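Local structure of alanine racemase (Enterococcus faecalis, 3E6E) at residues 26-31 against 239-244; 66-71 against 91-96; 146-151 against 193-198; 297-302 against 317-322; 342-347 against 357-362. The protein belongs to the alanine racemase family, whose members join a TIM-barrel domain to a strand-rich C-terminal domain, and is seen here as a dimer with ligand bound. The protein carries 1 engineered substitution. One frame throughout, in Å; residues are numbered along the deposited sequence.

Contact 1: 26-31 against 239-244; sequences CQRLPE and PSYALK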
# COMPACT_ATOMS: atom_id res chain seq x y z
N CYS A 26 -0.63 6.94 -30.07
CA CYS A 26 -1.61 6.59 -31.09
C CYS A 26 -1.24 7.13 -32.48
O CYS A 26 -1.56 6.51 -33.50
CB CYS A 26 -3.00 7.10 -30.71
SG CYS A 26 -3.77 6.23 -29.34
N GLN A 27 -0.59 8.29 -32.50
CA GLN A 27 -0.20 8.93 -33.75
C GLN A 27 1.10 8.35 -34.26
O GLN A 27 1.40 8.39 -35.45
CB GLN A 27 -0.02 10.44 -33.54
CG GLN A 27 -1.33 11.20 -33.47
CD GLN A 27 -1.13 12.65 -33.06
OE1 GLN A 27 -0.24 13.34 -33.58
NE2 GLN A 27 -1.97 13.13 -32.13
N ARG A 28 1.88 7.83 -33.32
CA ARG A 28 3.18 7.25 -33.60
C ARG A 28 2.93 5.83 -34.06
O ARG A 28 3.80 5.19 -34.66
CB ARG A 28 3.99 7.28 -32.30
CG ARG A 28 5.47 7.09 -32.46
CD ARG A 28 6.19 7.44 -31.15
NE ARG A 28 7.63 7.22 -31.25
CZ ARG A 28 8.42 7.83 -32.13
NH1 ARG A 28 7.91 8.69 -32.99
NH2 ARG A 28 9.72 7.56 -32.16
N LEU A 29 1.73 5.34 -33.77
CA LEU A 29 1.32 3.98 -34.09
C LEU A 29 0.96 3.76 -35.56
O LEU A 29 0.46 4.66 -36.23
CB LEU A 29 0.16 3.59 -33.18
CG LEU A 29 0.23 2.23 -32.49
CD1 LEU A 29 1.61 2.02 -31.89
CD2 LEU A 29 -0.86 2.15 -31.42
N PRO A 30 1.21 2.54 -36.07
CA PRO A 30 0.94 2.12 -37.45
C PRO A 30 -0.44 2.47 -37.97
O PRO A 30 -0.75 2.23 -39.13
CB PRO A 30 1.18 0.62 -37.41
CG PRO A 30 2.30 0.50 -36.42
CD PRO A 30 1.84 1.44 -35.32
N GLU A 31 -1.27 3.05 -37.10
CA GLU A 31 -2.62 3.44 -37.47
C GLU A 31 -3.45 2.30 -38.06
O GLU A 31 -4.58 2.51 -38.52
CB GLU A 31 -2.62 4.31 -38.74
CG GLU A 31 -3.80 5.26 -38.82
CD GLU A 31 -3.89 6.19 -37.61
OE1 GLU A 31 -4.02 5.67 -36.47
OE2 GLU A 31 -3.83 7.42 -37.79
N PRO A 239 12.78 7.36 -23.84
CA PRO A 239 11.53 7.08 -24.54
C PRO A 239 11.58 7.64 -25.94
O PRO A 239 12.39 8.51 -26.24
CB PRO A 239 10.50 7.75 -23.67
CG PRO A 239 11.05 7.45 -22.31
CD PRO A 239 12.51 7.83 -22.47
N SER A 240 10.71 7.14 -26.80
CA SER A 240 10.67 7.58 -28.19
C SER A 240 9.88 8.87 -28.40
O SER A 240 9.73 9.35 -29.52
CB SER A 240 10.10 6.44 -29.04
OG SER A 240 10.89 5.29 -28.84
N TYR A 241 9.37 9.41 -27.30
CA TYR A 241 8.62 10.67 -27.31
C TYR A 241 8.45 11.16 -25.88
O TYR A 241 8.52 10.37 -24.93
CB TYR A 241 7.26 10.48 -28.01
CG TYR A 241 6.23 9.69 -27.23
CD1 TYR A 241 5.39 10.32 -26.31
CD2 TYR A 241 6.08 8.32 -27.42
CE1 TYR A 241 4.43 9.60 -25.61
CE2 TYR A 241 5.12 7.59 -26.72
CZ TYR A 241 4.31 8.23 -25.81
OH TYR A 241 3.36 7.53 -25.11
N ALA A 242 8.24 12.46 -25.73
CA ALA A 242 8.09 13.10 -24.43
C ALA A 242 6.95 12.56 -23.60
O ALA A 242 5.79 12.79 -23.92
CB ALA A 242 7.90 14.58 -24.61
N LEU A 243 7.29 11.86 -22.52
CA LEU A 243 6.29 11.31 -21.62
C LEU A 243 6.06 12.39 -20.57
O LEU A 243 7.01 13.01 -20.12
CB LEU A 243 6.80 10.03 -20.94
CG LEU A 243 6.96 8.78 -21.82
CD1 LEU A 243 7.64 7.67 -21.02
CD2 LEU A 243 5.58 8.34 -22.33
N LYS A 244 4.81 12.62 -20.20
CA LYS A 244 4.49 13.65 -19.21
C LYS A 244 3.91 13.03 -17.95
O LYS A 244 2.79 12.52 -17.96
CB LYS A 244 3.51 14.66 -19.80
CG LYS A 244 2.94 15.65 -18.77
CD LYS A 244 1.77 16.46 -19.34
CE LYS A 244 2.21 17.45 -20.41
NZ LYS A 244 2.92 18.62 -19.81
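Arg-28 stretches from the last turn of helix 15-28 across to Ser-240 and Tyr-241, and its reach comes from an extended chain: CG lies trans to the backbone nitrogen (chi1 -163°) and the carbons run straight on to NE. CB leaves the helix in the direction of 239-244. Further out, CD is the first atom to make a contact, lying 3.8 Å from CD2 of Tyr-241. The guanidinium that follows is turned 63° from that phenol ring, so the two flat groups do not stack. NE then comes to 3.4 Å from CB of Ser-240, and CZ to 3.3 Å from the Ser-240 carbonyl O. At the tip, NH2 is 3.2 Å from the same O, but the angle is too poor for a hydrogen bond. The carbonyl oxygen sits 3.0 Å above the guanidinium plane, shifted toward its rim, where N-H bonds cannot aim at it. What remains is probably a mild attraction between a positive plane and a carbonyl dipole. The polar ends opposite are held by others: Ser-240 OG bonds to Leu-211 O, and Tyr-241 OH to Tyr-223 OH. Arginine suits this exposed site because its long aliphatic chain can bring CD against the tyrosine ring while the charged end stays at the surface. The contact lies on the outer layer of the TIM barrel, where the helix that leads into strand 34-38 meets the connection running from strand 220-223 toward strand 249-259 of the C-terminal domain.

Contact 2: 66-71 against 91-96; sequences ALLDEA and LAYVPL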
# COMPACT_ATOMS: atom_id res chain seq x y z
N ALA A 66 -6.44 -6.66 -14.34
CA ALA A 66 -5.96 -7.94 -13.83
C ALA A 66 -7.06 -8.78 -13.22
O ALA A 66 -7.01 -10.00 -13.28
CB ALA A 66 -4.88 -7.72 -12.80
N LEU A 67 -8.06 -8.12 -12.63
CA LEU A 67 -9.13 -8.84 -11.95
C LEU A 67 -10.55 -8.64 -12.46
O LEU A 67 -10.94 -7.55 -12.89
CB LEU A 67 -9.10 -8.48 -10.47
CG LEU A 67 -7.71 -8.33 -9.85
CD1 LEU A 67 -7.87 -8.08 -8.37
CD2 LEU A 67 -6.89 -9.58 -10.09
N LEU A 68 -11.34 -9.71 -12.39
CA LEU A 68 -12.72 -9.66 -12.81
C LEU A 68 -13.37 -8.48 -12.10
O LEU A 68 -14.17 -7.74 -12.69
CB LEU A 68 -13.42 -10.96 -12.45
CG LEU A 68 -14.93 -10.95 -12.70
CD1 LEU A 68 -15.24 -10.33 -14.07
CD2 LEU A 68 -15.46 -12.37 -12.61
N ASP A 69 -13.02 -8.31 -10.83
CA ASP A 69 -13.54 -7.22 -10.02
C ASP A 69 -13.25 -5.89 -10.69
O ASP A 69 -14.14 -5.05 -10.84
CB ASP A 69 -12.89 -7.22 -8.65
CG ASP A 69 -13.07 -8.52 -7.93
OD1 ASP A 69 -14.11 -8.71 -7.27
OD2 ASP A 69 -12.15 -9.37 -8.03
N GLU A 70 -12.00 -5.69 -11.07
CA GLU A 70 -11.58 -4.44 -11.71
C GLU A 70 -12.41 -4.23 -12.96
O GLU A 70 -12.79 -3.09 -13.29
CB GLU A 70 -10.09 -4.50 -12.08
CG GLU A 70 -9.18 -4.71 -10.88
CD GLU A 70 -7.73 -4.89 -11.27
OE1 GLU A 70 -6.87 -5.03 -10.37
OE2 GLU A 70 -7.44 -4.88 -12.49
N ALA A 71 -12.71 -5.33 -13.64
CA ALA A 71 -13.50 -5.33 -14.87
C ALA A 71 -14.93 -4.86 -14.62
O ALA A 71 -15.43 -3.96 -15.30
CB ALA A 71 -13.52 -6.74 -15.48
N LEU A 91 -13.02 -20.43 -13.08
CA LEU A 91 -14.17 -21.02 -13.77
C LEU A 91 -15.53 -20.71 -13.18
O LEU A 91 -16.53 -20.62 -13.89
CB LEU A 91 -14.01 -22.54 -13.84
CG LEU A 91 -12.99 -23.04 -14.87
CD1 LEU A 91 -12.76 -24.54 -14.70
CD2 LEU A 91 -13.51 -22.72 -16.27
N ALA A 92 -15.56 -20.54 -11.86
CA ALA A 92 -16.80 -20.26 -11.17
C ALA A 92 -17.47 -18.94 -11.58
O ALA A 92 -18.66 -18.75 -11.32
CB ALA A 92 -16.56 -20.28 -9.67
N TYR A 93 -16.73 -18.04 -12.24
CA TYR A 93 -17.31 -16.75 -12.63
C TYR A 93 -17.55 -16.56 -14.13
O TYR A 93 -17.72 -15.44 -14.60
CB TYR A 93 -16.42 -15.61 -12.11
CG TYR A 93 -16.06 -15.75 -10.65
CD1 TYR A 93 -14.72 -15.89 -10.26
CD2 TYR A 93 -17.04 -15.79 -9.66
CE1 TYR A 93 -14.38 -16.07 -8.92
CE2 TYR A 93 -16.71 -15.98 -8.32
CZ TYR A 93 -15.38 -16.12 -7.96
OH TYR A 93 -15.05 -16.32 -6.64
N VAL A 94 -17.57 -17.66 -14.88
CA VAL A 94 -17.81 -17.60 -16.32
C VAL A 94 -19.13 -16.87 -16.61
O VAL A 94 -19.21 -16.05 -17.53
CB VAL A 94 -17.85 -19.00 -16.95
CG1 VAL A 94 -17.95 -18.88 -18.46
CG2 VAL A 94 -16.61 -19.77 -16.57
N PRO A 95 -20.19 -17.17 -15.83
CA PRO A 95 -21.48 -16.51 -16.05
C PRO A 95 -21.40 -15.00 -15.88
O PRO A 95 -22.14 -14.27 -16.53
CB PRO A 95 -22.41 -17.20 -15.04
CG PRO A 95 -21.50 -17.72 -14.00
CD PRO A 95 -20.31 -18.21 -14.79
N LEU A 96 -20.52 -14.51 -15.01
CA LEU A 96 -20.40 -13.07 -14.85
C LEU A 96 -19.71 -12.55 -16.11
O LEU A 96 -20.06 -11.48 -16.63
CB LEU A 96 -19.59 -12.70 -13.61
CG LEU A 96 -20.12 -13.10 -12.23
CD1 LEU A 96 -19.22 -12.52 -11.16
CD2 LEU A 96 -21.55 -12.61 -12.03
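On the outer, helical layer of the TIM barrel, Leu-68 at the start of helix 68-76 packs on Tyr-93 and Leu-96 at the start of helix 94-99. One methyl does all the touching. CD2 of Leu-68 lies 3.4 Å from CB of Tyr-93, a close approach, and meets the ring obliquely near CG. The same CD2 is 4.0 Å from CD1 of Leu-96, one turn further along, so one methyl rests against both side chains at the start of a single helix. It is carried there because CG of Leu-68 points away from the backbone nitrogen (chi1 173°). Leucine suits the place, since its fork leaves a methyl for the neighbouring helix while the residue also packs on Ile-85 of the barrel wall. The topology is that of successive beta-alpha-beta crossovers: helix 68-76 links parallel strands 62-65 and 83-85, and helix 94-99 leads on to strand 103-106. Tyr-93 is the N-cap residue of its helix, and its ring stacks with that of His-6 of the second subunit, which also packs on Leu-96. At the start of helix 68-76, Glu-70 extends its side chain alongside the entering chain. The N-H of Ala-66 reaches its OE2 at 2.8 Å, from above the carboxylate plane, and Leu-67 N adds a weak bond to that oxygen. The other oxygen, OE1, forms a salt bridge with Arg-365 of the second subunit, while Asp-69 OD2 accepts from the backbone N of His-6 of that chain.

Contact 3: 146-151 against 193-198; sequences EETKQA and AVLEEL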
# COMPACT_ATOMS: atom_id res chain seq x y z
N GLU A 146 1.84 -26.40 -31.17
CA GLU A 146 0.81 -27.42 -31.30
C GLU A 146 -0.24 -27.28 -30.21
O GLU A 146 -1.42 -27.51 -30.44
CB GLU A 146 1.42 -28.83 -31.25
CG GLU A 146 2.30 -29.12 -30.05
CD GLU A 146 3.75 -28.66 -30.24
OE1 GLU A 146 4.61 -29.08 -29.42
OE2 GLU A 146 4.04 -27.89 -31.19
N GLU A 147 0.21 -26.91 -29.01
CA GLU A 147 -0.68 -26.72 -27.88
C GLU A 147 -1.69 -25.62 -28.16
O GLU A 147 -2.87 -25.74 -27.82
CB GLU A 147 0.12 -26.38 -26.63
CG GLU A 147 0.66 -27.58 -25.90
CD GLU A 147 1.27 -27.23 -24.55
OE1 GLU A 147 0.71 -26.34 -23.86
OE2 GLU A 147 2.30 -27.86 -24.18
N THR A 148 -1.22 -24.54 -28.78
CA THR A 148 -2.10 -23.43 -29.08
C THR A 148 -2.98 -23.82 -30.26
O THR A 148 -4.15 -23.43 -30.32
CB THR A 148 -1.31 -22.16 -29.41
OG1 THR A 148 -1.03 -22.10 -30.81
CG2 THR A 148 0.00 -22.15 -28.65
N LYS A 149 -2.42 -24.59 -31.19
CA LYS A 149 -3.15 -25.06 -32.36
C LYS A 149 -4.34 -25.86 -31.87
O LYS A 149 -5.44 -25.73 -32.39
CB LYS A 149 -2.26 -25.97 -33.22
CG LYS A 149 -3.01 -26.78 -34.27
CD LYS A 149 -3.45 -25.93 -35.45
CE LYS A 149 -2.85 -26.46 -36.75
NZ LYS A 149 -3.14 -27.91 -36.94
N GLN A 150 -4.09 -26.70 -30.87
CA GLN A 150 -5.13 -27.53 -30.26
C GLN A 150 -6.16 -26.64 -29.57
O GLN A 150 -7.37 -26.86 -29.70
CB GLN A 150 -4.49 -28.51 -29.26
CG GLN A 150 -5.44 -29.01 -28.17
CD GLN A 150 -4.79 -30.00 -27.21
OE1 GLN A 150 -3.76 -29.71 -26.58
NE2 GLN A 150 -5.41 -31.17 -27.07
N ALA A 151 -5.68 -25.63 -28.85
CA ALA A 151 -6.56 -24.72 -28.14
C ALA A 151 -7.41 -23.95 -29.14
O ALA A 151 -8.63 -23.84 -29.00
CB ALA A 151 -5.73 -23.75 -27.31
N ALA A 193 2.39 -19.42 -36.72
CA ALA A 193 2.76 -20.10 -37.97
C ALA A 193 1.97 -21.37 -38.28
O ALA A 193 1.86 -21.79 -39.43
CB ALA A 193 4.26 -20.40 -37.95
N VAL A 194 1.42 -22.00 -37.25
CA VAL A 194 0.68 -23.21 -37.48
C VAL A 194 -0.82 -22.96 -37.54
O VAL A 194 -1.60 -23.86 -37.83
CB VAL A 194 1.01 -24.24 -36.41
CG1 VAL A 194 0.44 -25.59 -36.81
CG2 VAL A 194 2.52 -24.33 -36.25
N LEU A 195 -1.23 -21.73 -37.27
CA LEU A 195 -2.65 -21.40 -37.31
C LEU A 195 -3.00 -20.84 -38.67
O LEU A 195 -2.58 -19.74 -39.01
CB LEU A 195 -2.98 -20.35 -36.25
CG LEU A 195 -2.53 -20.59 -34.81
CD1 LEU A 195 -3.03 -19.44 -33.95
CD2 LEU A 195 -3.07 -21.90 -34.31
N GLU A 196 -3.75 -21.58 -39.46
CA GLU A 196 -4.12 -21.06 -40.77
C GLU A 196 -5.33 -20.15 -40.54
O GLU A 196 -6.42 -20.43 -41.02
CB GLU A 196 -4.48 -22.19 -41.75
CG GLU A 196 -3.33 -23.16 -42.10
CD GLU A 196 -2.08 -22.47 -42.66
OE1 GLU A 196 -2.20 -21.47 -43.40
OE2 GLU A 196 -0.96 -22.95 -42.37
N GLU A 197 -5.10 -19.08 -39.78
CA GLU A 197 -6.14 -18.10 -39.44
C GLU A 197 -5.77 -17.32 -38.16
O GLU A 197 -5.01 -17.81 -37.32
CB GLU A 197 -7.47 -18.82 -39.23
CG GLU A 197 -8.68 -17.93 -39.30
CD GLU A 197 -9.59 -18.27 -40.47
OE1 GLU A 197 -9.25 -17.89 -41.61
OE2 GLU A 197 -10.63 -18.94 -40.24
N LEU A 198 -6.31 -16.12 -38.02
CA LEU A 198 -6.04 -15.28 -36.85
C LEU A 198 -7.32 -14.57 -36.43
O LEU A 198 -8.22 -14.38 -37.23
CB LEU A 198 -4.97 -14.25 -37.18
CG LEU A 198 -3.68 -14.85 -37.72
CD1 LEU A 198 -2.81 -13.75 -38.31
CD2 LEU A 198 -2.96 -15.58 -36.61
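Leu-195, Thr-148 and the backbone of Lys-149 make the buried half of this contact; Val-194 and the tail of Lys-149 make an outer, partly exposed half, which nevertheless holds the shortest distances. In the inner half, CD2 of Leu-195 rests 3.7 Å from CA of Lys-149, against the backbone of helix 145-158 itself. The same methyl is 4.1 Å from OG1 of Thr-148, whose side chain crosses the leucine at about a right angle. The hydroxyl's polar partner is Pro-145 O, which satisfies it in this buried place. Leucine suits the spot because its branch end can reach the helix although its CB does not point straight at it. On the outer side, contact passes to the long lysine chain. Lys-149 bends at chi2, chi3 and chi4, with chi3 (121°) well away from a staggered value, and so curls over Val-194. CE stands 3.4 Å from Val-194 CG1 and 3.1 Å from Val-194 O. This is a carbon beside a carbonyl, not a hydrogen bond, though the nearby ammonium may polarise the CE hydrogens and ease the approach. Beyond Leu-195 the backbone turns sharply through an inverse gamma turn centred on Glu-196, closed by a weak bond from Glu-197 N to Leu-195 O. Helix 145-158 also meets helix 109-117, through Gln-150 and Ala-151 on Gln-109; Thr-148 also touches Val-191 of helix 179-193, and the 193-198 loop leads on to barrel strand 201-203.

Contact 4: 297-302 against 317-322; sequences FTVLVN and CMIRLA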
# COMPACT_ATOMS: atom_id res chain seq x y z
N PHE A 297 16.07 11.02 1.96
CA PHE A 297 15.51 11.53 0.72
C PHE A 297 15.10 12.97 1.08
O PHE A 297 14.78 13.25 2.23
CB PHE A 297 14.27 10.72 0.31
CG PHE A 297 13.88 10.90 -1.14
CD1 PHE A 297 14.62 10.30 -2.15
CD2 PHE A 297 12.77 11.67 -1.49
CE1 PHE A 297 14.26 10.46 -3.50
CE2 PHE A 297 12.40 11.84 -2.82
CZ PHE A 297 13.15 11.23 -3.83
N THR A 298 15.12 13.87 0.10
CA THR A 298 14.77 15.26 0.34
C THR A 298 13.50 15.69 -0.39
O THR A 298 13.36 15.45 -1.58
CB THR A 298 15.91 16.19 -0.08
OG1 THR A 298 16.27 15.93 -1.44
CG2 THR A 298 17.12 15.96 0.82
N VAL A 299 12.59 16.33 0.34
CA VAL A 299 11.35 16.82 -0.24
C VAL A 299 11.45 18.32 -0.51
O VAL A 299 12.48 18.93 -0.22
CB VAL A 299 10.15 16.55 0.67
CG1 VAL A 299 9.96 15.06 0.85
CG2 VAL A 299 10.36 17.24 2.00
N LEU A 300 10.38 18.91 -1.03
CA LEU A 300 10.42 20.33 -1.38
C LEU A 300 9.51 21.28 -0.63
O LEU A 300 8.29 21.10 -0.55
CB LEU A 300 10.20 20.47 -2.88
CG LEU A 300 11.20 19.66 -3.70
CD1 LEU A 300 10.76 19.61 -5.16
CD2 LEU A 300 12.58 20.28 -3.57
N VAL A 301 10.14 22.33 -0.10
CA VAL A 301 9.45 23.37 0.64
C VAL A 301 9.92 24.68 0.02
O VAL A 301 11.11 24.98 0.01
CB VAL A 301 9.82 23.32 2.14
CG1 VAL A 301 8.90 24.23 2.95
CG2 VAL A 301 9.72 21.86 2.64
N ASN A 302 9.00 25.45 -0.54
CA ASN A 302 9.36 26.72 -1.17
C ASN A 302 10.52 26.58 -2.14
O ASN A 302 11.42 27.42 -2.18
CB ASN A 302 9.73 27.78 -0.13
CG ASN A 302 8.58 28.11 0.79
OD1 ASN A 302 7.42 28.15 0.38
ND2 ASN A 302 8.91 28.38 2.05
N CYS A 317 6.53 12.16 9.28
CA CYS A 317 7.98 12.16 9.24
C CYS A 317 8.51 13.57 9.41
O CYS A 317 7.85 14.55 9.04
CB CYS A 317 8.49 11.51 7.94
SG CYS A 317 8.01 12.28 6.39
N MET A 318 9.69 13.69 9.98
CA MET A 318 10.27 15.01 10.20
C MET A 318 11.42 15.31 9.24
O MET A 318 12.25 14.44 8.95
CB MET A 318 10.74 15.17 11.64
CG MET A 318 10.72 13.92 12.48
SD MET A 318 9.06 13.38 12.91
CE MET A 318 9.08 11.75 12.22
N ILE A 319 11.44 16.55 8.78
CA ILE A 319 12.44 17.03 7.84
C ILE A 319 13.22 18.22 8.38
O ILE A 319 12.75 18.95 9.26
CB ILE A 319 11.78 17.44 6.51
CG1 ILE A 319 10.87 18.65 6.73
CG2 ILE A 319 10.99 16.27 5.93
CD1 ILE A 319 10.06 19.04 5.52
N ARG A 320 14.41 18.41 7.83
CA ARG A 320 15.30 19.49 8.22
C ARG A 320 15.10 20.69 7.32
O ARG A 320 15.51 20.70 6.16
CB ARG A 320 16.75 19.01 8.16
CG ARG A 320 17.80 20.08 7.93
CD ARG A 320 18.76 19.59 6.85
NE ARG A 320 20.08 19.22 7.36
CZ ARG A 320 20.31 18.50 8.45
NH1 ARG A 320 19.30 18.06 9.18
NH2 ARG A 320 21.55 18.21 8.81
N LEU A 321 14.45 21.71 7.87
CA LEU A 321 14.17 22.94 7.14
C LEU A 321 15.38 23.86 7.23
O LEU A 321 15.88 24.14 8.31
CB LEU A 321 12.95 23.63 7.75
CG LEU A 321 11.65 22.84 7.62
CD1 LEU A 321 10.53 23.49 8.43
CD2 LEU A 321 11.30 22.78 6.14
N ALA A 322 15.83 24.34 6.08
CA ALA A 322 16.99 25.23 6.02
C ALA A 322 16.56 26.69 5.97
O ALA A 322 16.84 27.40 5.01
CB ALA A 322 17.86 24.89 4.82
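Val-299 and Val-301 of strand 298-301 meet Ile-319 and the end of Leu-321 on strand 317-321, methyl against methyl. CD1 of Ile-319 rests against both valines: it is 4.0 Å from CG2 of Val-299 and equally far from CG2 of Val-301. It gets there because CG1 of Ile-319 is set between the backbone nitrogen and the carbonyl carbon (chi1 65°), which throws the longer arm across the gap. Val-301 CG2 also meets Leu-321 CD2 at 3.9 Å, the two side chains crossing at about a right angle. Around this core, Trp-290 and Leu-333 cover Val-299, Val-282 meets Ile-319, and Trp-278 and Cys-306 pack on Leu-321. Strand 304-309 pairs antiparallel with each strand and lies between them in the sheet; 330-332 and 277-282 flank their outer sides. The two segments are therefore not adjacent partners: their directions differ by 67° and their axes come within 8.3 Å as the sheet curls. All four touching residues are buried, and beta-branched valine and isoleucine suit extended chains that hydrogen-bond to neighbouring strands, as Val-299 does with Cys-306. The chemistry is purely apolar, so the contact would owe its stability to dispersion and desolvation, without directional bonds.

Contact 5: 342-347 against 357-362; sequences NTLQMV and EVACTF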
# COMPACT_ATOMS: atom_id res chain seq x y z
N ASN A 342 11.09 16.41 -7.95
CA ASN A 342 11.11 15.10 -7.35
C ASN A 342 10.22 14.30 -8.26
O ASN A 342 9.07 14.66 -8.51
CB ASN A 342 10.58 15.12 -5.92
CG ASN A 342 11.69 15.17 -4.91
OD1 ASN A 342 12.85 15.01 -5.27
ND2 ASN A 342 11.35 15.37 -3.65
N THR A 343 10.79 13.23 -8.81
CA THR A 343 10.09 12.36 -9.75
C THR A 343 9.88 11.00 -9.13
O THR A 343 10.59 10.62 -8.21
CB THR A 343 10.93 12.15 -10.99
OG1 THR A 343 12.02 11.26 -10.66
CG2 THR A 343 11.51 13.47 -11.47
N LEU A 344 8.93 10.25 -9.65
CA LEU A 344 8.69 8.93 -9.13
C LEU A 344 9.98 8.09 -9.25
O LEU A 344 10.32 7.33 -8.34
CB LEU A 344 7.56 8.26 -9.91
CG LEU A 344 6.38 7.79 -9.07
CD1 LEU A 344 5.74 8.98 -8.36
CD2 LEU A 344 5.38 7.10 -9.98
N GLN A 345 10.70 8.24 -10.36
CA GLN A 345 11.93 7.48 -10.56
C GLN A 345 12.87 7.68 -9.39
O GLN A 345 13.38 6.70 -8.83
CB GLN A 345 12.64 7.91 -11.84
CG GLN A 345 12.65 6.84 -12.92
CD GLN A 345 13.32 5.56 -12.46
OE1 GLN A 345 14.52 5.53 -12.20
NE2 GLN A 345 12.53 4.49 -12.37
N MET A 346 13.10 8.94 -9.03
CA MET A 346 13.97 9.28 -7.92
C MET A 346 13.50 8.53 -6.69
O MET A 346 14.30 7.93 -5.96
CB MET A 346 13.94 10.78 -7.68
CG MET A 346 14.75 11.55 -8.70
SD MET A 346 14.26 13.27 -8.79
CE MET A 346 15.02 13.90 -7.26
N VAL A 347 12.18 8.54 -6.47
CA VAL A 347 11.62 7.83 -5.33
C VAL A 347 11.91 6.33 -5.45
O VAL A 347 12.25 5.67 -4.46
CB VAL A 347 10.10 8.02 -5.26
CG1 VAL A 347 9.53 7.17 -4.13
CG2 VAL A 347 9.77 9.49 -5.05
N GLU A 357 6.08 0.17 -8.62
CA GLU A 357 5.74 -0.18 -7.23
C GLU A 357 5.48 1.00 -6.30
O GLU A 357 4.71 0.88 -5.35
CB GLU A 357 6.85 -1.05 -6.63
CG GLU A 357 6.59 -1.55 -5.21
CD GLU A 357 7.70 -2.45 -4.71
OE1 GLU A 357 8.84 -1.96 -4.55
OE2 GLU A 357 7.45 -3.65 -4.48
N VAL A 358 6.14 2.12 -6.54
CA VAL A 358 5.92 3.26 -5.68
C VAL A 358 4.48 3.71 -5.89
O VAL A 358 3.75 3.96 -4.93
CB VAL A 358 6.89 4.42 -6.01
CG1 VAL A 358 6.56 5.66 -5.16
CG2 VAL A 358 8.33 3.97 -5.77
N ALA A 359 4.09 3.75 -7.15
CA ALA A 359 2.75 4.16 -7.55
C ALA A 359 1.65 3.26 -6.99
O ALA A 359 0.64 3.76 -6.48
CB ALA A 359 2.66 4.21 -9.06
N CYS A 360 1.84 1.95 -7.07
CA CYS A 360 0.83 1.03 -6.56
C CYS A 360 0.86 0.92 -5.04
O CYS A 360 -0.05 0.35 -4.43
CB CYS A 360 1.02 -0.37 -7.14
SG CYS A 360 1.05 -0.45 -8.95
N THR A 361 1.90 1.45 -4.41
CA THR A 361 1.99 1.34 -2.97
C THR A 361 1.26 2.47 -2.27
O THR A 361 0.77 2.28 -1.16
CB THR A 361 3.47 1.25 -2.49
OG1 THR A 361 4.04 0.01 -2.95
CG2 THR A 361 3.52 1.25 -0.97
N PHE A 362 1.17 3.64 -2.91
CA PHE A 362 0.44 4.76 -2.32
C PHE A 362 -0.93 4.23 -1.87
O PHE A 362 -1.69 3.70 -2.68
CB PHE A 362 0.28 5.90 -3.33
CG PHE A 362 1.57 6.64 -3.62
CD1 PHE A 362 1.83 7.15 -4.88
CD2 PHE A 362 2.52 6.80 -2.62
CE1 PHE A 362 3.03 7.80 -5.15
CE2 PHE A 362 3.73 7.45 -2.89
CZ PHE A 362 3.99 7.95 -4.15
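Val-347 and Val-358 share one rotamer, CG1 trans to the backbone nitrogen (chi1 175° in both), and this turns the two CG1 methyls onto each other. They meet at 3.5 Å, and Val-347 CG1 lies 3.8 Å from Val-358 CG2, so one methyl rests against the fork of the opposite valine. Leu-344, one turn earlier, sits at an unusual chi1 of -123° that spreads its own fork over the second helix. Its CD2 touches CB of Ala-359 at 4.1 Å, while CD1 comes to the edge of the Phe-362 ring, 4.4 Å from CE1. Alanine suits the spot, its single methyl leaving room for the leucine. The face of Phe-362 is used by its own chain, with Val-358 O 3.6 Å above the ring centre. That carbonyl also accepts from Thr-361 N and Phe-362 N, both from one face of its plane, while Thr-361 OG1 gives a bond to Glu-357 O. Thr-343 caps helix 344-351: its OG1 takes a nearly straight bond from Met-346 N (172°), and Met-346 SD weakly accepts Thr-343 N in return, completing a capping box in which sulfur stands for the usual carboxylate. Outside, Glu-357 OE2 accepts from Arg-292 N of the second subunit. The arrangement is a small apolar core between two consecutive short helices, 344-351 and 355-361, in the C-terminal domain; the second helix carries Tyr-356 of the ligand pocket, and the side chain of Ala-359 lies about 10 Å from the bound D-[3-hydroxy-2-methyl-5-phosphonooxymethyl-pyridin-4-ylmethyl]-N,O-cycloserylamide.

From the N terminus, contact 1 brings the chain back after all eight parallel strands of the barrel, and contacts 2 and 3 both fall within that large loop, one after the other. Contact 2 joins two helix starts across a short loop; contact 3 closes a longer one between a helix and the turn after helix 179-193. Past contact 1 the chain enters the C-terminal domain, where contacts 4 and 5 follow in series; no loops cross. Contact 4 ties strands of the curled sheet, contact 5 two helices, and the pair touch directly, Asn-342 ND2 lying 2.9 Å from Thr-298 O, probably a hydrogen bond. Contacts 2 and 5 both also meet the second subunit.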